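PDB 5HAL: MoaF-like domain-containing protein from Burkholderia vietnamiensis, which is of unknown function but adopts a closed antiparallel beta-barrel of the calycin type, consistent with binding a small ligand. Local coordinates for residues 68-73 with 86-91. Residues are numbered along the deposited sequence; the frame is centred on the assembly and turned at random.
Sequences ADTYAI and IDDFAA
Thr70 and Asp88 face each other across a beta hairpin of the calycin-type barrel, where strands 70-76 and 82-88 run antiparallel. They form a non-hydrogen-bonded pair with CA atoms 4.0 Å apart. The next pair, Tyr71 and Asp87, is hydrogen-bonded in both directions: Tyr71 N donates to Asp87 O and Asp87 N to Tyr71 O, each at 3.0 Å. Past the end of strand 82-88 the ladder gains one more rung, from Phe89 N to Asp69 O (2.8 Å).

Thr70 can be followed outward. Its CB stands on the same face of the sheet as the Asp88 side chain, 4.1 Å from Asp87 O. CG2, anti to the backbone N (chi1 -52° for OG1), runs toward Ile86 and meets its CG2 methyl at 3.8 Å, while OG1 turns the other way, coming within 3.2 Å of Asp88 CG. Its angle to Asp88 OD2 is too poor for a hydrogen bond; the hydroxyl donates instead to Ala68 O, from above the carbonyl plane, tying the strand to the turn before it.

Tyr71 and Asp87 point to the opposite face; beside them the Phe89 ring, just past the strand end, meets the Tyr71 ring obliquely, planes at 60°. Phe89 CE2 and Tyr71 CD1 touch, and Phe18 packs against both rings, edge-to-face with Tyr71. Ile73 CD1 also reaches the rim of the Phe89 ring, and lies near the Asp87 carboxylate. The oxygens of that buried group are taken up by His85 and Ser94.

Where strand 82-88 ends, Asp88 OD1 accepts Ala90 N nearly along its own C-O axis, an Asx turn whose bond is bent. Ala91 N reaches the same oxygen from above the carboxylate plane, completing an Asx motif, with a straight N-H...O angle of 173°.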
ATOM      1  N   ALA A  68      11.151   9.894   9.761  1.00 52.38           N
ATOM      2  CA  ALA A  68      10.885   9.003  10.882  1.00 53.47           C
ATOM      3  C   ALA A  68       9.570   8.266  10.676  1.00 57.26           C
ATOM      4  O   ALA A  68       8.528   8.886  10.428  1.00 59.33           O
ATOM      5  CB  ALA A  68      10.850   9.804  12.185  1.00 57.66           C
ATOM      6  N   ASP A  69       9.632   6.941  10.730  1.00 47.43           N
ATOM      7  CA  ASP A  69       8.469   6.061  10.632  1.00 45.18           C
ATOM      8  C   ASP A  69       7.651   6.263   9.353  1.00 38.40           C
ATOM      9  O   ASP A  69       6.515   5.768   9.270  1.00 36.66           O
ATOM     10  CB  ASP A  69       7.558   6.218  11.856  1.00 50.62           C
ATOM     11  CG  ASP A  69       8.276   5.916  13.158  1.00 53.65           C
ATOM     12  OD1 ASP A  69       9.025   4.920  13.218  1.00 52.17           O
ATOM     13  OD2 ASP A  69       8.096   6.685  14.120  1.00 56.30           O
ATOM     14  N   THR A  70       8.200   6.943   8.345  1.00 34.86           N
ATOM     15  CA  THR A  70       7.499   7.244   7.102  1.00 34.05           C
ATOM     16  C   THR A  70       8.282   6.663   5.929  1.00 36.35           C
ATOM     17  O   THR A  70       9.478   6.933   5.790  1.00 35.59           O
ATOM     18  CB  THR A  70       7.325   8.763   6.921  1.00 34.86           C
ATOM     19  OG1 THR A  70       6.727   9.321   8.090  1.00 39.19           O
ATOM     20  CG2 THR A  70       6.431   9.066   5.730  1.00 33.38           C
ATOM     21  N   TYR A  71       7.602   5.895   5.068  1.00 29.75           N
ATOM     22  CA  TYR A  71       8.262   5.151   4.003  1.00 28.72           C
ATOM     23  C   TYR A  71       7.563   5.369   2.669  1.00 31.25           C
ATOM     24  O   TYR A  71       6.332   5.431   2.601  1.00 29.91           O
ATOM     25  CB  TYR A  71       8.296   3.631   4.334  1.00 27.48           C
ATOM     26  CG  TYR A  71       8.926   3.384   5.675  1.00 30.38           C
ATOM     27  CD1 TYR A  71       8.154   3.327   6.826  1.00 32.84           C
ATOM     28  CD2 TYR A  71      10.305   3.276   5.803  1.00 33.17           C
ATOM     29  CE1 TYR A  71       8.745   3.152   8.073  1.00 37.82           C
ATOM     30  CE2 TYR A  71      10.901   3.091   7.038  1.00 35.38           C
ATOM     31  CZ  TYR A  71      10.114   3.035   8.166  1.00 36.77           C
ATOM     32  OH  TYR A  71      10.696   2.852   9.390  1.00 49.97           O
ATOM     33  N   ALA A  72       8.362   5.473   1.607  1.00 30.46           N
ATOM     34  CA  ALA A  72       7.871   5.374   0.235  1.00 29.08           C
ATOM     35  C   ALA A  72       7.830   3.896  -0.171  1.00 31.48           C
ATOM     36  O   ALA A  72       8.869   3.229  -0.259  1.00 33.01           O
ATOM     37  CB  ALA A  72       8.754   6.189  -0.706  1.00 22.57           C
ATOM     38  N   ILE A  73       6.630   3.385  -0.408  1.00 25.14           N
ATOM     39  CA  ILE A  73       6.393   1.986  -0.757  1.00 22.83           C
ATOM     40  C   ILE A  73       5.789   1.967  -2.157  1.00 26.97           C
ATOM     41  O   ILE A  73       4.780   2.641  -2.406  1.00 26.95           O
ATOM     42  CB  ILE A  73       5.467   1.320   0.275  1.00 23.64           C
ATOM     43  CG1 ILE A  73       6.038   1.537   1.687  1.00 25.28           C
ATOM     44  CG2 ILE A  73       5.259  -0.174  -0.028  1.00 21.62           C
ATOM     45  CD1 ILE A  73       5.125   1.071   2.806  1.00 25.28           C
ATOM     46  N   ILE A  86       3.047   6.843   0.284  1.00 28.06           N
ATOM     47  CA  ILE A  86       3.854   7.464   1.329  1.00 27.91           C
ATOM     48  C   ILE A  86       3.104   7.206   2.621  1.00 28.50           C
ATOM     49  O   ILE A  86       2.101   7.866   2.916  1.00 28.07           O
ATOM     50  CB  ILE A  86       4.091   8.957   1.098  1.00 29.99           C
ATOM     51  CG1 ILE A  86       4.738   9.144  -0.271  1.00 29.22           C
ATOM     52  CG2 ILE A  86       4.990   9.523   2.190  1.00 26.51           C
ATOM     53  CD1 ILE A  86       4.655  10.520  -0.769  1.00 37.15           C
ATOM     54  N   ASP A  87       3.566   6.219   3.374  1.00 26.08           N
ATOM     55  CA  ASP A  87       2.843   5.701   4.525  1.00 27.13           C
ATOM     56  C   ASP A  87       3.617   6.054   5.787  1.00 30.56           C
ATOM     57  O   ASP A  87       4.773   5.651   5.946  1.00 34.51           O
ATOM     58  CB  ASP A  87       2.638   4.191   4.398  1.00 24.95           C
ATOM     59  CG  ASP A  87       1.584   3.839   3.359  1.00 29.03           C
ATOM     60  OD1 ASP A  87       0.932   4.774   2.859  1.00 27.98           O
ATOM     61  OD2 ASP A  87       1.396   2.641   3.048  1.00 25.80           O
ATOM     62  N   ASP A  88       2.974   6.814   6.667  1.00 33.31           N
ATOM     63  CA  ASP A  88       3.552   7.265   7.928  1.00 34.56           C
ATOM     64  C   ASP A  88       2.919   6.419   9.025  1.00 35.75           C
ATOM     65  O   ASP A  88       1.739   6.599   9.351  1.00 38.26           O
ATOM     66  CB  ASP A  88       3.279   8.760   8.106  1.00 39.08           C
ATOM     67  CG  ASP A  88       3.798   9.331   9.427  1.00 41.53           C
ATOM     68  OD1 ASP A  88       4.061   8.586  10.389  1.00 38.82           O
ATOM     69  OD2 ASP A  88       3.916  10.570   9.496  1.00 44.90           O
ATOM     70  N   PHE A  89       3.700   5.484   9.583  1.00 33.80           N
ATOM     71  CA  PHE A  89       3.170   4.517  10.533  1.00 38.40           C
ATOM     72  C   PHE A  89       3.054   5.063  11.945  1.00 45.01           C
ATOM     73  O   PHE A  89       2.453   4.397  12.794  1.00 45.20           O
ATOM     74  CB  PHE A  89       4.037   3.253  10.533  1.00 32.25           C
ATOM     75  CG  PHE A  89       3.955   2.483   9.249  1.00 33.48           C
ATOM     76  CD1 PHE A  89       3.117   1.390   9.138  1.00 31.23           C
ATOM     77  CD2 PHE A  89       4.674   2.890   8.135  1.00 30.72           C
ATOM     78  CE1 PHE A  89       3.022   0.690   7.950  1.00 32.91           C
ATOM     79  CE2 PHE A  89       4.589   2.196   6.947  1.00 35.37           C
ATOM     80  CZ  PHE A  89       3.752   1.091   6.854  1.00 32.33           C
ATOM     81  N   ALA A  90       3.609   6.241  12.225  1.00 48.64           N
ATOM     82  CA  ALA A  90       3.421   6.840  13.543  1.00 51.97           C
ATOM     83  C   ALA A  90       2.168   7.707  13.581  1.00 53.23           C
ATOM     84  O   ALA A  90       1.359   7.596  14.505  1.00 54.53           O
ATOM     85  CB  ALA A  90       4.648   7.664  13.938  1.00 48.48           C
ATOM     86  N   ALA A  91       1.990   8.559  12.573  1.00 51.00           N
ATOM     87  CA  ALA A  91       0.787   9.373  12.483  1.00 51.33           C
ATOM     88  C   ALA A  91      -0.414   8.587  11.980  1.00 54.73           C
ATOM     89  O   ALA A  91      -1.547   9.057  12.132  1.00 52.75           O
ATOM     90  CB  ALA A  91       1.030  10.571  11.564  1.00 47.17           C
TER